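Long-range contact in putative nucleoside-diphosphate-sugar epimerase (Staphylococcus aureus subsp. aureus, PDB 3E48), which is of unknown function but, as a putative nucleoside-diphosphate-sugar epimerase with a Rossmann-type domain, probably binds NAD(P): residues S47-L51 / E61-M66. Residues are numbered along the deposited sequence; the frame is centred on the assembly and turned at random.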
# COMPACT_ATOMS: atom_id res chain seq x y z
N SER B 47 -7.84 -4.56 31.91
CA SER B 47 -7.90 -3.16 32.28
C SER B 47 -8.43 -2.41 31.07
O SER B 47 -7.99 -2.63 29.95
CB SER B 47 -6.51 -2.64 32.66
OG SER B 47 -6.03 -3.32 33.81
N VAL B 48 -9.38 -1.51 31.32
CA VAL B 48 -10.04 -0.75 30.27
C VAL B 48 -9.63 0.71 30.18
O VAL B 48 -9.67 1.44 31.17
CB VAL B 48 -11.56 -0.80 30.47
CG1 VAL B 48 -12.27 -0.09 29.33
CG2 VAL B 48 -12.02 -2.24 30.60
N ARG B 49 -9.25 1.13 28.97
CA ARG B 49 -8.89 2.52 28.72
C ARG B 49 -9.72 3.01 27.55
O ARG B 49 -10.06 2.23 26.66
CB ARG B 49 -7.40 2.64 28.40
CG ARG B 49 -6.50 2.33 29.58
CD ARG B 49 -5.03 2.48 29.24
NE ARG B 49 -4.19 2.33 30.43
CZ ARG B 49 -2.86 2.36 30.42
NH1 ARG B 49 -2.21 2.52 29.28
NH2 ARG B 49 -2.19 2.22 31.56
N GLN B 50 -10.07 4.29 27.56
CA GLN B 50 -10.86 4.87 26.48
C GLN B 50 -9.90 5.38 25.42
O GLN B 50 -8.87 5.97 25.74
CB GLN B 50 -11.74 6.02 27.00
CG GLN B 50 -12.84 6.44 26.03
CD GLN B 50 -13.90 7.31 26.68
OE1 GLN B 50 -14.43 6.98 27.74
NE2 GLN B 50 -14.23 8.43 26.04
N LEU B 51 -10.24 5.15 24.15
CA LEU B 51 -9.38 5.55 23.05
C LEU B 51 -10.18 5.96 21.81
O LEU B 51 -11.26 5.41 21.54
CB LEU B 51 -8.45 4.38 22.69
CG LEU B 51 -7.68 4.41 21.38
CD1 LEU B 51 -6.68 5.55 21.39
CD2 LEU B 51 -6.96 3.08 21.19
N GLU B 61 -1.97 8.74 25.03
CA GLU B 61 -2.33 8.49 26.42
C GLU B 61 -2.60 7.01 26.68
O GLU B 61 -2.12 6.45 27.66
CB GLU B 61 -3.56 9.31 26.81
CG GLU B 61 -3.31 10.81 26.89
CD GLU B 61 -2.21 11.15 27.88
OE1 GLU B 61 -2.24 10.62 29.01
OE2 GLU B 61 -1.32 11.95 27.52
N ALA B 62 -3.38 6.39 25.81
CA ALA B 62 -3.73 4.98 25.96
C ALA B 62 -2.53 4.04 25.91
O ALA B 62 -2.55 2.98 26.53
CB ALA B 62 -4.74 4.58 24.88
N PHE B 63 -1.49 4.44 25.18
CA PHE B 63 -0.30 3.61 25.02
C PHE B 63 0.74 3.77 26.13
O PHE B 63 1.71 3.02 26.18
CB PHE B 63 0.37 3.89 23.66
CG PHE B 63 -0.38 3.33 22.47
CD1 PHE B 63 -1.63 2.73 22.60
CD2 PHE B 63 0.19 3.41 21.20
CE1 PHE B 63 -2.31 2.22 21.48
CE2 PHE B 63 -0.48 2.91 20.08
CZ PHE B 63 -1.73 2.31 20.22
N LYS B 64 0.57 4.76 27.00
CA LYS B 64 1.52 4.96 28.10
C LYS B 64 1.61 3.68 28.94
O LYS B 64 0.59 3.13 29.36
CB LYS B 64 1.10 6.13 28.98
CG LYS B 64 1.27 7.48 28.32
CD LYS B 64 0.82 8.62 29.23
CE LYS B 64 1.13 9.97 28.60
NZ LYS B 64 0.66 11.10 29.46
N GLY B 65 2.82 3.21 29.17
CA GLY B 65 3.00 2.01 29.97
C GLY B 65 2.78 0.68 29.25
O GLY B 65 2.94 -0.38 29.85
N MSE B 66 2.40 0.71 27.97
CA MSE B 66 2.18 -0.53 27.23
C MSE B 66 3.45 -0.99 26.52
O MSE B 66 4.28 -0.17 26.11
CB MSE B 66 1.06 -0.33 26.20
CG MSE B 66 -0.26 0.10 26.80
SE MSE B 66 -1.03 -1.30 27.93
CE MSE B 66 -0.49 -0.61 29.57
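In the beta-alpha-beta crossover that leaves edge strand 47-50 of the Rossmann sheet, Arg49 reaches over to the C-terminal end of helix 56-63. Its side chain is stretched out along its length from CG, which carries the guanidinium to the carbonyls of Ala62 and Lys64. Both bonds across the contact start from NH1: it donates to Ala62 O at 2.8 Å and to Lys64 O at 2.9 Å, both acceptors lying at the edge of the guanidinium, near its plane. The Lys64 bond is the straighter, 162° at the hydrogen, and lies in the plane of the Lys64 carbonyl, whereas NH1 sits above the plane of the Ala62 carbonyl. Two carbonyls thus fix the rotation of the group. Met66, a selenomethionine, comes to meet Arg49, its bent chain setting CE obliquely 3.6 Å from Arg49 NH1. Deeper in, Leu51 CD1 rests 4.1 Å from Ala62 CB. Lys64 also ties back to the helix, its NZ forming a salt bridge with Glu61 OE2 at 2.9 Å. A type II turn from Phe63 to Met66, with Gly65 at positive phi, then leads into strand 68-71, beside strand 3-6, completing the crossover typical of Rossmann folds.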